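Local coordinates for protein beta-galactosidase (Bacillus circulans subsp. alkalophilus, PDB 3TTY) that hydrolyses terminal beta-galactosidic bonds as a glycoside hydrolase with a TIM-barrel catalytic domain, releasing galactose, and assembles as a trimer, at residues Y93-R98 and P116-Y121; W409-S414 and A458-M463; A400-W405 and I444-D449; P7-G12 and Q384-T389. One frame throughout, in Å; residues are numbered along the deposited sequence.

Contact 1 of 4, residues Y93-R98 and P116-Y121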
loop_
_atom_site.group_PDB
_atom_site.type_symbol
_atom_site.label_atom_id
_atom_site.label_comp_id
_atom_site.label_asym_id
_atom_site.label_seq_id
_atom_site.Cartn_x
_atom_site.Cartn_y
_atom_site.Cartn_z
ATOM N N TYR A 93 -32.857 10.774 -4.349
ATOM C CA TYR A 93 -33.048 9.895 -3.182
ATOM C C TYR A 93 -31.732 9.268 -2.722
ATOM O O TYR A 93 -31.486 8.072 -2.932
ATOM C CB TYR A 93 -34.115 8.816 -3.459
ATOM C CG TYR A 93 -35.449 9.406 -3.875
ATOM C CD1 TYR A 93 -36.409 9.757 -2.928
ATOM C CD2 TYR A 93 -35.736 9.634 -5.215
ATOM C CE1 TYR A 93 -37.622 10.318 -3.313
ATOM C CE2 TYR A 93 -36.930 10.189 -5.607
ATOM C CZ TYR A 93 -37.869 10.532 -4.663
ATOM O OH TYR A 93 -39.051 11.078 -5.084
ATOM N N PRO A 94 -30.888 10.081 -2.076
ATOM C CA PRO A 94 -29.557 9.658 -1.630
ATOM C C PRO A 94 -29.581 8.431 -0.695
ATOM O O PRO A 94 -28.534 7.795 -0.550
ATOM C CB PRO A 94 -28.995 10.897 -0.898
ATOM C CG PRO A 94 -29.875 12.024 -1.251
ATOM C CD PRO A 94 -31.228 11.436 -1.617
ATOM N N ASP A 95 -30.724 8.089 -0.092
ATOM C CA ASP A 95 -30.805 6.872 0.743
ATOM C C ASP A 95 -30.501 5.631 -0.092
ATOM O O ASP A 95 -30.263 4.547 0.416
ATOM C CB ASP A 95 -32.186 6.734 1.416
ATOM C CG ASP A 95 -33.293 6.392 0.426
ATOM O OD1 ASP A 95 -33.889 7.326 -0.149
ATOM O OD2 ASP A 95 -33.566 5.192 0.224
ATOM N N VAL A 96 -30.492 5.806 -1.397
ATOM C CA VAL A 96 -30.196 4.714 -2.306
ATOM C C VAL A 96 -28.689 4.427 -2.344
ATOM O O VAL A 96 -28.258 3.329 -2.685
ATOM C CB VAL A 96 -30.780 5.052 -3.687
ATOM C CG1 VAL A 96 -29.709 5.060 -4.770
ATOM C CG2 VAL A 96 -31.950 4.130 -3.996
ATOM N N LEU A 97 -27.898 5.404 -1.911
ATOM C CA LEU A 97 -26.446 5.329 -2.019
ATOM C C LEU A 97 -25.791 4.754 -0.762
ATOM O O LEU A 97 -26.230 5.016 0.370
ATOM C CB LEU A 97 -25.883 6.715 -2.301
ATOM C CG LEU A 97 -26.286 7.389 -3.613
ATOM C CD1 LEU A 97 -25.955 8.875 -3.562
ATOM C CD2 LEU A 97 -25.620 6.726 -4.823
ATOM N N ARG A 98 -24.718 3.995 -0.959
ATOM C CA ARG A 98 -24.040 3.343 0.157
ATOM C C ARG A 98 -23.088 4.276 0.905
ATOM O O ARG A 98 -22.703 5.337 0.401
ATOM C CB ARG A 98 -23.284 2.099 -0.317
ATOM C CG ARG A 98 -24.197 0.943 -0.649
ATOM C CD ARG A 98 -23.441 -0.281 -1.082
ATOM N NE ARG A 98 -24.366 -1.321 -1.529
ATOM C CZ ARG A 98 -23.988 -2.460 -2.104
ATOM N NH1 ARG A 98 -22.697 -2.718 -2.313
ATOM N NH2 ARG A 98 -24.901 -3.335 -2.493
ATOM N N PRO A 116 -28.885 -2.005 0.387
ATOM C CA PRO A 116 -29.879 -3.082 0.404
ATOM C C PRO A 116 -30.947 -2.834 1.467
ATOM O O PRO A 116 -31.963 -3.511 1.489
ATOM C CB PRO A 116 -29.048 -4.314 0.761
ATOM C CG PRO A 116 -27.944 -3.771 1.585
ATOM C CD PRO A 116 -27.618 -2.415 1.017
ATOM N N ASN A 117 -30.716 -1.863 2.338
ATOM C CA ASN A 117 -31.707 -1.513 3.339
ATOM C C ASN A 117 -32.384 -0.190 3.031
ATOM O O ASN A 117 -32.926 0.458 3.919
ATOM C CB ASN A 117 -31.085 -1.504 4.736
ATOM C CG ASN A 117 -30.944 -2.898 5.301
ATOM O OD1 ASN A 117 -31.930 -3.632 5.401
ATOM N ND2 ASN A 117 -29.716 -3.294 5.627
ATOM N N SER A 118 -32.362 0.189 1.756
ATOM C CA SER A 118 -32.897 1.474 1.312
ATOM C C SER A 118 -34.386 1.414 0.968
ATOM O O SER A 118 -34.813 0.612 0.144
ATOM C CB SER A 118 -32.096 1.980 0.113
ATOM O OG SER A 118 -32.818 2.955 -0.615
ATOM N N PRO A 119 -35.188 2.282 1.599
ATOM C CA PRO A 119 -36.622 2.273 1.295
ATOM C C PRO A 119 -36.889 2.672 -0.159
ATOM O O PRO A 119 -37.804 2.149 -0.799
ATOM C CB PRO A 119 -37.203 3.327 2.257
ATOM C CG PRO A 119 -36.146 3.556 3.288
ATOM C CD PRO A 119 -34.832 3.272 2.632
ATOM N N THR A 120 -36.108 3.601 -0.681
ATOM C CA THR A 120 -36.306 4.019 -2.062
ATOM C C THR A 120 -35.978 2.899 -3.038
ATOM O O THR A 120 -36.783 2.563 -3.900
ATOM C CB THR A 120 -35.502 5.262 -2.397
ATOM O OG1 THR A 120 -36.017 6.349 -1.625
ATOM C CG2 THR A 120 -35.609 5.579 -3.887
ATOM N N TYR A 121 -34.808 2.300 -2.875
ATOM C CA TYR A 121 -34.388 1.207 -3.738
ATOM C C TYR A 121 -35.373 0.030 -3.718
ATOM O O TYR A 121 -35.710 -0.528 -4.760
ATOM C CB TYR A 121 -32.995 0.728 -3.339
ATOM C CG TYR A 121 -32.533 -0.469 -4.129
ATOM C CD1 TYR A 121 -32.165 -0.344 -5.453
ATOM C CD2 TYR A 121 -32.459 -1.724 -3.546
ATOM C CE1 TYR A 121 -31.735 -1.429 -6.179
ATOM C CE2 TYR A 121 -32.041 -2.824 -4.272
ATOM C CZ TYR A 121 -31.685 -2.670 -5.588
ATOM O OH TYR A 121 -31.267 -3.755 -6.319
#
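The carboxylate of Asp95 sits over the start of helix 119-135 and takes three hydrogen bonds from its N-cap and first turn. Its OD1 accepts from Thr120 OG1 at 2.8 Å, through the lone pair on the side of the other oxygen. OD2 carries two donors: Thr120 N reaches it at 3.1 Å on its syn side, 18° out of the carboxylate plane, while Ser118 OG makes a short 2.5 Å approach to OD2 on the anti side, tilted further from that plane. With CG of Asp95 wedged between its own backbone N and carbonyl carbon (chi1 70°), the acid is held across the helix start, where the backbone N-H groups and the helix dipole would be expected to favour its charged form. Ser118 is the N-cap of that helix: while donating to Asp95, its OG also accepts from Tyr121 N at 3.1 Å, nearly straight at 171°. The contact thus joins the short 3-10 turn 94-96 to a helix of the TIM-barrel domain. Apolar groups close in beside the polar cluster. Val96 CG2 lies 3.6 Å from Tyr121 CB, the two side chains crossing at about a right angle, and Thr120 CG2 packs at 3.6 Å on Tyr93 CB. Outside partners satisfy other polar ends: Tyr93 OH bonds Glu54, Tyr121 OH the carbonyl of Thr82, and Arg98 NH1, near the zinc site, that of Gly152.

Contact 2 of 4, residues W409-S414 and A458-M463; sequences WALELS and APVMYM
In the trimerisation domain, the last turn of helix 405-413 packs on the loop that leaves strand 455-458, and Leu411 and Tyr462 carry most of this apolar join. Leu411 CD2 lies over one face of the Tyr462 ring, 3.4 Å from CG, and the two side chains run past each other in opposite directions. Its other branch reaches further along the loop, CD1 meeting Val460 CG1 at 3.7 Å. One residue earlier on the helix, Ala410 CB touches the same ring at its edge, in the ring plane, 3.7 Å from Tyr462 CE2. The aromatic group is therefore gripped by the helix over a face and along an edge; Tyr462 CG stands opposite the backbone N (chi1 169°), which swings the ring out to the helix. The next residue, Met463, bends at its last torsion and brings CE to 3.8 Å from Ala410 CB. No hydrogen bond spans the two segments, but the loop is fixed to the helix by Asn407, whose side chain bonds Met463 N and the carbonyl of Val460. Tyr462 also stacks on Phe487, and its OH bonds Asp495 and, across the subunit boundary, the hydroxyl of Tyr357 of the second subunit. The join sits at the carboxyl ends of parallel strands in an alpha/beta domain of the glutaminase I clan, here reaching the trimer interface.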
loop_
_atom_site.group_PDB
_atom_site.type_symbol
_atom_site.label_atom_id
_atom_site.label_comp_id
_atom_site.label_asym_id
_atom_site.label_seq_id
_atom_site.Cartn_x
_atom_site.Cartn_y
_atom_site.Cartn_z
ATOM N N TRP A 409 -15.427 -16.498 6.979
ATOM C CA TRP A 409 -15.449 -15.185 7.615
ATOM C C TRP A 409 -14.744 -15.175 8.973
ATOM O O TRP A 409 -13.917 -14.294 9.252
ATOM C CB TRP A 409 -16.885 -14.710 7.800
ATOM C CG TRP A 409 -17.608 -14.425 6.518
ATOM C CD1 TRP A 409 -17.049 -14.128 5.305
ATOM C CD2 TRP A 409 -19.027 -14.422 6.320
ATOM N NE1 TRP A 409 -18.038 -13.935 4.372
ATOM C CE2 TRP A 409 -19.259 -14.106 4.968
ATOM C CE3 TRP A 409 -20.122 -14.655 7.158
ATOM C CZ2 TRP A 409 -20.544 -14.001 4.435
ATOM C CZ3 TRP A 409 -21.386 -14.565 6.633
ATOM C CH2 TRP A 409 -21.594 -14.233 5.280
ATOM N N ALA A 410 -15.078 -16.140 9.823
ATOM C CA ALA A 410 -14.430 -16.225 11.134
ATOM C C ALA A 410 -12.909 -16.424 11.011
ATOM O O ALA A 410 -12.126 -15.738 11.685
ATOM C CB ALA A 410 -15.057 -17.319 11.981
ATOM N N LEU A 411 -12.491 -17.337 10.135
ATOM C CA LEU A 411 -11.063 -17.538 9.891
ATOM C C LEU A 411 -10.394 -16.270 9.400
ATOM O O LEU A 411 -9.326 -15.906 9.867
ATOM C CB LEU A 411 -10.830 -18.650 8.871
ATOM C CG LEU A 411 -10.839 -20.078 9.397
ATOM C CD1 LEU A 411 -10.620 -21.042 8.253
ATOM C CD2 LEU A 411 -9.771 -20.251 10.476
ATOM N N GLU A 412 -11.020 -15.580 8.458
ATOM C CA GLU A 412 -10.368 -14.415 7.873
ATOM C C GLU A 412 -10.373 -13.199 8.797
ATOM O O GLU A 412 -9.561 -12.292 8.633
ATOM C CB GLU A 412 -10.972 -14.080 6.508
ATOM C CG GLU A 412 -10.707 -15.169 5.467
ATOM C CD GLU A 412 -11.245 -14.833 4.081
ATOM O OE1 GLU A 412 -11.859 -13.753 3.912
ATOM O OE2 GLU A 412 -11.060 -15.669 3.165
ATOM N N LEU A 413 -11.285 -13.180 9.762
ATOM C CA LEU A 413 -11.368 -12.073 10.717
ATOM C C LEU A 413 -10.520 -12.334 11.953
ATOM O O LEU A 413 -10.247 -11.425 12.735
ATOM C CB LEU A 413 -12.817 -11.839 11.141
ATOM C CG LEU A 413 -13.711 -11.208 10.085
ATOM C CD1 LEU A 413 -15.189 -11.530 10.336
ATOM C CD2 LEU A 413 -13.461 -9.720 10.090
ATOM N N SER A 414 -10.128 -13.589 12.133
ATOM C CA SER A 414 -9.374 -14.002 13.301
ATOM C C SER A 414 -8.060 -13.239 13.440
ATOM O O SER A 414 -7.341 -13.014 12.459
ATOM C CB SER A 414 -9.090 -15.505 13.232
ATOM O OG SER A 414 -8.483 -15.963 14.434
ATOM N N ALA A 458 -12.831 -32.190 5.357
ATOM C CA ALA A 458 -13.144 -30.851 5.863
ATOM C C ALA A 458 -11.872 -30.123 6.279
ATOM O O ALA A 458 -11.482 -30.156 7.447
ATOM C CB ALA A 458 -14.115 -30.937 7.037
ATOM N N PRO A 459 -11.210 -29.472 5.314
ATOM C CA PRO A 459 -9.991 -28.714 5.598
ATOM C C PRO A 459 -10.296 -27.518 6.500
ATOM O O PRO A 459 -11.179 -26.726 6.188
ATOM C CB PRO A 459 -9.548 -28.240 4.207
ATOM C CG PRO A 459 -10.209 -29.194 3.244
ATOM C CD PRO A 459 -11.531 -29.490 3.877
ATOM N N VAL A 460 -9.583 -27.420 7.616
ATOM C CA VAL A 460 -9.691 -26.292 8.538
ATOM C C VAL A 460 -11.136 -25.958 8.891
ATOM O O VAL A 460 -11.603 -24.846 8.636
ATOM C CB VAL A 460 -9.010 -25.042 7.961
ATOM C CG1 VAL A 460 -8.693 -24.060 9.060
ATOM C CG2 VAL A 460 -7.734 -25.426 7.230
ATOM N N MET A 461 -11.843 -26.935 9.462
ATOM C CA MET A 461 -13.199 -26.726 9.947
ATOM C C MET A 461 -13.075 -26.073 11.316
ATOM O O MET A 461 -13.380 -26.672 12.356
ATOM C CB MET A 461 -13.969 -28.052 10.015
ATOM C CG MET A 461 -15.494 -27.904 10.138
ATOM S SD MET A 461 -16.215 -26.761 8.930
ATOM C CE MET A 461 -15.790 -27.593 7.391
ATOM N N TYR A 462 -12.581 -24.841 11.279
ATOM C CA TYR A 462 -12.390 -23.986 12.433
ATOM C C TYR A 462 -13.691 -23.768 13.195
ATOM O O TYR A 462 -13.751 -23.985 14.407
ATOM C CB TYR A 462 -11.809 -22.658 11.946
ATOM C CG TYR A 462 -11.765 -21.529 12.950
ATOM C CD1 TYR A 462 -10.794 -21.487 13.956
ATOM C CD2 TYR A 462 -12.662 -20.468 12.861
ATOM C CE1 TYR A 462 -10.749 -20.427 14.859
ATOM C CE2 TYR A 462 -12.618 -19.415 13.747
ATOM C CZ TYR A 462 -11.667 -19.394 14.745
ATOM O OH TYR A 462 -11.640 -18.322 15.617
ATOM N N MET A 463 -14.740 -23.364 12.483
ATOM C CA MET A 463 -16.057 -23.232 13.100
ATOM C C MET A 463 -16.894 -24.512 12.978
ATOM O O MET A 463 -17.123 -25.027 11.878
ATOM C CB MET A 463 -16.835 -22.048 12.518
ATOM C CG MET A 463 -18.325 -22.015 12.948
ATOM S SD MET A 463 -19.219 -20.663 12.142
ATOM C CE MET A 463 -18.211 -19.298 12.700
#

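Contact 3 of 4, residues A400-W405 and I444-D449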
loop_
_atom_site.group_PDB
_atom_site.type_symbol
_atom_site.label_atom_id
_atom_site.label_comp_id
_atom_site.label_asym_id
_atom_site.label_seq_id
_atom_site.Cartn_x
_atom_site.Cartn_y
_atom_site.Cartn_z
ATOM N N ALA A 400 -16.484 -36.229 -0.931
ATOM C CA ALA A 400 -16.977 -34.860 -0.762
ATOM C C ALA A 400 -15.957 -33.991 -0.040
ATOM O O ALA A 400 -15.218 -34.475 0.819
ATOM C CB ALA A 400 -18.283 -34.849 -0.014
ATOM N N VAL A 401 -15.920 -32.711 -0.399
ATOM C CA VAL A 401 -15.113 -31.734 0.316
ATOM C C VAL A 401 -15.937 -30.498 0.689
ATOM O O VAL A 401 -16.604 -29.874 -0.150
ATOM C CB VAL A 401 -13.821 -31.358 -0.440
ATOM C CG1 VAL A 401 -14.042 -31.425 -1.922
ATOM C CG2 VAL A 401 -13.322 -29.989 0.001
ATOM N N MET A 402 -15.885 -30.182 1.976
ATOM C CA MET A 402 -16.745 -29.193 2.589
ATOM C C MET A 402 -16.119 -27.819 2.512
ATOM O O MET A 402 -14.903 -27.667 2.625
ATOM C CB MET A 402 -16.976 -29.541 4.062
ATOM C CG MET A 402 -17.921 -30.692 4.307
ATOM S SD MET A 402 -17.983 -31.118 6.055
ATOM C CE MET A 402 -19.410 -32.193 6.082
ATOM N N TYR A 403 -16.978 -26.826 2.329
ATOM C CA TYR A 403 -16.591 -25.434 2.287
ATOM C C TYR A 403 -17.744 -24.681 2.949
ATOM O O TYR A 403 -18.905 -25.042 2.773
ATOM C CB TYR A 403 -16.404 -24.969 0.826
ATOM C CG TYR A 403 -16.337 -23.467 0.698
ATOM C CD1 TYR A 403 -15.196 -22.766 1.086
ATOM C CD2 TYR A 403 -17.421 -22.742 0.226
ATOM C CE1 TYR A 403 -15.135 -21.393 0.997
ATOM C CE2 TYR A 403 -17.367 -21.358 0.129
ATOM C CZ TYR A 403 -16.219 -20.694 0.520
ATOM O OH TYR A 403 -16.157 -19.328 0.435
ATOM N N ASP A 404 -17.438 -23.641 3.706
ATOM C CA ASP A 404 -18.486 -22.893 4.393
ATOM C C ASP A 404 -18.123 -21.429 4.496
ATOM O O ASP A 404 -17.011 -21.105 4.909
ATOM C CB ASP A 404 -18.698 -23.447 5.804
ATOM C CG ASP A 404 -19.852 -22.768 6.524
ATOM O OD1 ASP A 404 -19.596 -21.901 7.373
ATOM O OD2 ASP A 404 -21.017 -23.083 6.221
ATOM N N TRP A 405 -19.061 -20.541 4.169
ATOM C CA TRP A 405 -18.761 -19.104 4.165
ATOM C C TRP A 405 -18.584 -18.510 5.559
ATOM O O TRP A 405 -17.787 -17.572 5.739
ATOM C CB TRP A 405 -19.815 -18.292 3.381
ATOM C CG TRP A 405 -19.486 -18.092 1.937
ATOM C CD1 TRP A 405 -18.822 -17.035 1.383
ATOM C CD2 TRP A 405 -19.814 -18.974 0.851
ATOM N NE1 TRP A 405 -18.716 -17.203 0.013
ATOM C CE2 TRP A 405 -19.321 -18.382 -0.336
ATOM C CE3 TRP A 405 -20.492 -20.198 0.766
ATOM C CZ2 TRP A 405 -19.470 -18.981 -1.593
ATOM C CZ3 TRP A 405 -20.643 -20.790 -0.488
ATOM C CH2 TRP A 405 -20.132 -20.184 -1.647
ATOM N N ILE A 444 -19.298 -29.556 -1.042
ATOM C CA ILE A 444 -20.573 -29.594 -0.326
ATOM C C ILE A 444 -20.609 -28.641 0.861
ATOM O O ILE A 444 -19.570 -28.217 1.352
ATOM C CB ILE A 444 -20.896 -31.015 0.191
ATOM C CG1 ILE A 444 -19.849 -31.469 1.219
ATOM C CG2 ILE A 444 -21.000 -32.003 -0.971
ATOM C CD1 ILE A 444 -20.319 -32.635 2.090
ATOM N N SER A 445 -21.815 -28.294 1.307
ATOM C CA SER A 445 -21.971 -27.524 2.534
ATOM C C SER A 445 -21.712 -28.421 3.757
ATOM O O SER A 445 -21.725 -29.660 3.663
ATOM C CB SER A 445 -23.367 -26.915 2.619
ATOM O OG SER A 445 -24.282 -27.822 3.219
ATOM N N VAL A 446 -21.466 -27.790 4.898
ATOM C CA VAL A 446 -21.314 -28.524 6.133
ATOM C C VAL A 446 -22.622 -29.205 6.529
ATOM O O VAL A 446 -22.624 -30.036 7.435
ATOM C CB VAL A 446 -20.837 -27.612 7.292
ATOM C CG1 VAL A 446 -19.439 -27.113 7.032
ATOM C CG2 VAL A 446 -21.814 -26.450 7.513
ATOM N N GLU A 447 -23.720 -28.854 5.851
ATOM C CA GLU A 447 -25.054 -29.372 6.168
ATOM C C GLU A 447 -25.551 -30.465 5.229
ATOM O O GLU A 447 -26.643 -30.993 5.419
ATOM C CB GLU A 447 -26.081 -28.248 6.144
ATOM C CG GLU A 447 -25.917 -27.260 7.256
ATOM C CD GLU A 447 -26.553 -25.925 6.946
ATOM O OE1 GLU A 447 -25.946 -24.882 7.317
ATOM O OE2 GLU A 447 -27.654 -25.925 6.335
ATOM N N GLU A 448 -24.777 -30.778 4.201
ATOM C CA GLU A 448 -25.204 -31.749 3.200
ATOM C C GLU A 448 -25.436 -33.138 3.817
ATOM O O GLU A 448 -24.740 -33.539 4.746
ATOM C CB GLU A 448 -24.156 -31.839 2.082
ATOM C CG GLU A 448 -24.574 -32.711 0.911
ATOM C CD GLU A 448 -25.859 -32.227 0.274
ATOM O OE1 GLU A 448 -25.888 -31.075 -0.199
ATOM O OE2 GLU A 448 -26.849 -32.993 0.261
ATOM N N ASP A 449 -26.424 -33.857 3.297
ATOM C CA ASP A 449 -26.647 -35.249 3.660
ATOM C C ASP A 449 -25.386 -36.053 3.324
ATOM O O ASP A 449 -24.996 -36.147 2.169
ATOM C CB ASP A 449 -27.862 -35.794 2.901
ATOM C CG ASP A 449 -27.923 -37.317 2.898
ATOM O OD1 ASP A 449 -27.477 -37.949 3.884
ATOM O OD2 ASP A 449 -28.416 -37.882 1.895
HETATM O O HOH W 1 -21.338 -24.958 4.391
#
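Ile444 fits its side chain against Ala400 and Met402, two residues whose side chains lie on the same face of the sheet. Its CD1 drops into the dip between them, 3.7 Å from Ala400 CB and 3.8 Å from Met402 CG. That reach comes from CG1 being tucked between the backbone N and the carbonyl carbon (chi1 63°). Met402 runs out straight beyond CG, crossing the isoleucine at a slant, passing Val446 CG1 with SD at 4.4 Å and ending with CE near Val446 O. Further on, Val446 lies across Asp404 at about a right angle, with CG1 against Asp404 CB and CG2 3.7 Å from Asp404 OD2. Two backbone bonds between the segments continue the parallel pairing of strands 399-402 and 441-444: Ile444 N to Val401 O, 2.9 Å, and Tyr403 N to Ile444 O, 3.1 Å. Just past this pairing a water bridges the segments, donating to Tyr403 O and to Asp404 OD2 (2.6 Å) while accepting from Val446 N. Asp404 also caps helix 405-413 through OD1 to Asn407 N and pairs through OD2 with Lys465. The lysine and the helix N-terminus probably keep this buried carboxylate ionised, outweighing the like charge of nearby Glu447.

Contact 4 of 4, residues P7-G12 and Q384-T389; sequences PKIWYG and QQLGDT
The entry to the first barrel strand, 10-14, meets the end of helix 371-386, the helix that follows barrel strand 339-344. Lys8 and Gln384 lie side by side and point the same way, Lys8 CE 4.1 Å from Gln384 CG. The lysine chain bends at its third and fourth torsions (-64° and -74°), folding NZ back to Ile9 O at 3.0 Å, above the carbonyl plane; NZ also forms a salt bridge with Asp38. Here the two ends of an eight-stranded TIM barrel come together, strand 10-14 lying beside strand 339-344. Gly387 leaves the helix with positive phi and takes the second position of the type II' turn from Leu386 to Thr389. Its carbonyl O takes a CA-H...O contact from Lys8 CA at 3.5 Å and a hydrogen bond from a water, which in turn accepts from Ile9 N at 3.0 Å. In the buried part Ile9 CD1 meets Leu386 CD1 at 4.2 Å, while on the exposed side Asp388 CB lies 3.3 Å from Pro7 O.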
loop_
_atom_site.group_PDB
_atom_site.type_symbol
_atom_site.label_atom_id
_atom_site.label_comp_id
_atom_site.label_asym_id
_atom_site.label_seq_id
_atom_site.Cartn_x
_atom_site.Cartn_y
_atom_site.Cartn_z
ATOM N N PRO A 7 -34.536 -27.261 -24.950
ATOM C CA PRO A 7 -33.939 -28.546 -24.568
ATOM C C PRO A 7 -32.537 -28.794 -25.119
ATOM O O PRO A 7 -32.276 -29.834 -25.713
ATOM C CB PRO A 7 -34.926 -29.559 -25.148
ATOM C CG PRO A 7 -35.398 -28.899 -26.429
ATOM C CD PRO A 7 -35.331 -27.383 -26.188
ATOM N N LYS A 8 -31.638 -27.847 -24.902
ATOM C CA LYS A 8 -30.231 -28.025 -25.237
ATOM C C LYS A 8 -29.395 -27.223 -24.255
ATOM O O LYS A 8 -29.928 -26.562 -23.369
ATOM C CB LYS A 8 -29.931 -27.586 -26.691
ATOM C CG LYS A 8 -30.436 -26.179 -27.063
ATOM C CD LYS A 8 -30.128 -25.813 -28.516
ATOM C CE LYS A 8 -28.607 -25.726 -28.787
ATOM N NZ LYS A 8 -27.980 -24.495 -28.211
ATOM N N ILE A 9 -28.081 -27.290 -24.407
ATOM C CA ILE A 9 -27.188 -26.406 -23.676
ATOM C C ILE A 9 -27.310 -25.024 -24.305
ATOM O O ILE A 9 -26.846 -24.807 -25.421
ATOM C CB ILE A 9 -25.744 -26.913 -23.761
ATOM C CG1 ILE A 9 -25.645 -28.280 -23.068
ATOM C CG2 ILE A 9 -24.787 -25.908 -23.135
ATOM C CD1 ILE A 9 -24.382 -29.025 -23.341
ATOM N N TRP A 10 -27.971 -24.104 -23.607
ATOM C CA TRP A 10 -28.149 -22.747 -24.127
ATOM C C TRP A 10 -26.817 -22.120 -24.553
ATOM O O TRP A 10 -25.770 -22.366 -23.950
ATOM C CB TRP A 10 -28.825 -21.841 -23.087
ATOM C CG TRP A 10 -30.098 -22.403 -22.519
ATOM C CD1 TRP A 10 -30.690 -23.587 -22.841
ATOM C CD2 TRP A 10 -30.927 -21.799 -21.526
ATOM N NE1 TRP A 10 -31.835 -23.761 -22.111
ATOM C CE2 TRP A 10 -32.006 -22.676 -21.297
ATOM C CE3 TRP A 10 -30.865 -20.601 -20.813
ATOM C CZ2 TRP A 10 -33.018 -22.390 -20.382
ATOM C CZ3 TRP A 10 -31.864 -20.322 -19.904
ATOM C CH2 TRP A 10 -32.930 -21.213 -19.697
ATOM N N TYR A 11 -26.867 -21.290 -25.585
ATOM C CA TYR A 11 -25.659 -20.666 -26.103
ATOM C C TYR A 11 -25.935 -19.225 -26.520
ATOM O O TYR A 11 -26.756 -18.971 -27.406
ATOM C CB TYR A 11 -25.124 -21.474 -27.286
ATOM C CG TYR A 11 -23.707 -21.133 -27.645
ATOM C CD1 TYR A 11 -22.689 -21.233 -26.700
ATOM C CD2 TYR A 11 -23.382 -20.716 -28.933
ATOM C CE1 TYR A 11 -21.388 -20.924 -27.026
ATOM C CE2 TYR A 11 -22.093 -20.404 -29.270
ATOM C CZ TYR A 11 -21.092 -20.509 -28.323
ATOM O OH TYR A 11 -19.795 -20.198 -28.673
ATOM N N GLY A 12 -25.250 -18.282 -25.884
ATOM C CA GLY A 12 -25.538 -16.869 -26.081
ATOM C C GLY A 12 -24.966 -16.067 -24.928
ATOM O O GLY A 12 -23.872 -16.372 -24.455
ATOM N N GLN A 384 -25.286 -27.334 -30.666
ATOM C CA GLN A 384 -26.488 -27.708 -31.408
ATOM C C GLN A 384 -26.548 -29.218 -31.615
ATOM O O GLN A 384 -27.590 -29.834 -31.414
ATOM C CB GLN A 384 -26.551 -26.978 -32.745
ATOM C CG GLN A 384 -27.118 -25.581 -32.627
ATOM C CD GLN A 384 -26.870 -24.764 -33.865
ATOM O OE1 GLN A 384 -26.018 -25.108 -34.678
ATOM N NE2 GLN A 384 -27.608 -23.663 -34.016
ATOM N N GLN A 385 -25.413 -29.804 -31.988
ATOM C CA GLN A 385 -25.332 -31.232 -32.260
ATOM C C GLN A 385 -25.532 -32.081 -30.999
ATOM O O GLN A 385 -26.003 -33.214 -31.084
ATOM C CB GLN A 385 -23.996 -31.570 -32.924
ATOM C CG GLN A 385 -23.812 -30.901 -34.284
ATOM C CD GLN A 385 -22.388 -31.024 -34.831
ATOM O OE1 GLN A 385 -22.149 -30.771 -36.016
ATOM N NE2 GLN A 385 -21.439 -31.407 -33.968
ATOM N N LEU A 386 -25.178 -31.543 -29.835
ATOM C CA LEU A 386 -25.348 -32.292 -28.590
ATOM C C LEU A 386 -26.811 -32.403 -28.195
ATOM O O LEU A 386 -27.212 -33.367 -27.550
ATOM C CB LEU A 386 -24.537 -31.678 -27.446
ATOM C CG LEU A 386 -23.016 -31.818 -27.521
ATOM C CD1 LEU A 386 -22.372 -31.065 -26.385
ATOM C CD2 LEU A 386 -22.595 -33.288 -27.501
ATOM N N GLY A 387 -27.612 -31.419 -28.590
ATOM C CA GLY A 387 -29.016 -31.404 -28.219
ATOM C C GLY A 387 -29.189 -31.595 -26.720
ATOM O O GLY A 387 -28.500 -30.945 -25.936
ATOM N N ASP A 388 -30.078 -32.502 -26.321
ATOM C CA ASP A 388 -30.444 -32.634 -24.911
ATOM C C ASP A 388 -29.620 -33.662 -24.152
ATOM O O ASP A 388 -29.881 -33.915 -22.979
ATOM C CB ASP A 388 -31.934 -32.974 -24.762
ATOM C CG ASP A 388 -32.282 -34.378 -25.272
ATOM O OD1 ASP A 388 -33.487 -34.667 -25.431
ATOM O OD2 ASP A 388 -31.362 -35.188 -25.516
ATOM N N THR A 389 -28.632 -34.247 -24.824
ATOM C CA THR A 389 -27.929 -35.424 -24.321
ATOM C C THR A 389 -27.478 -35.344 -22.853
ATOM O O THR A 389 -27.703 -36.264 -22.081
ATOM C CB THR A 389 -26.698 -35.759 -25.197
ATOM O OG1 THR A 389 -27.092 -35.854 -26.573
ATOM C CG2 THR A 389 -26.071 -37.088 -24.770
HETATM O O HOH W 2 -26.596 -29.033 -26.293
#

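Contacts 2 and 3 form one neighbourhood, their centres about 13 Å apart: strand 399-402 of contact 3 leads directly into helix 405-413 of contact 2, and Met461 CE packs 3.7 Å from Val446 CG1. Their segments alternate along the chain, interlocking the alpha/beta part of the trimerisation domain. Contacts 1 and 4 belong to the barrel domain, with centres about 41 Å apart, and contact 1 is nested within the long loop that contact 4 closes. In contact 1 the Pro116 side chain is about 4 Å from zinc, and that of Tyr121 about 14 Å from bound galactose. Contact 2 touches Tyr357 of the second subunit, close in sequence to the galactose-pocket residues Glu355 and His358.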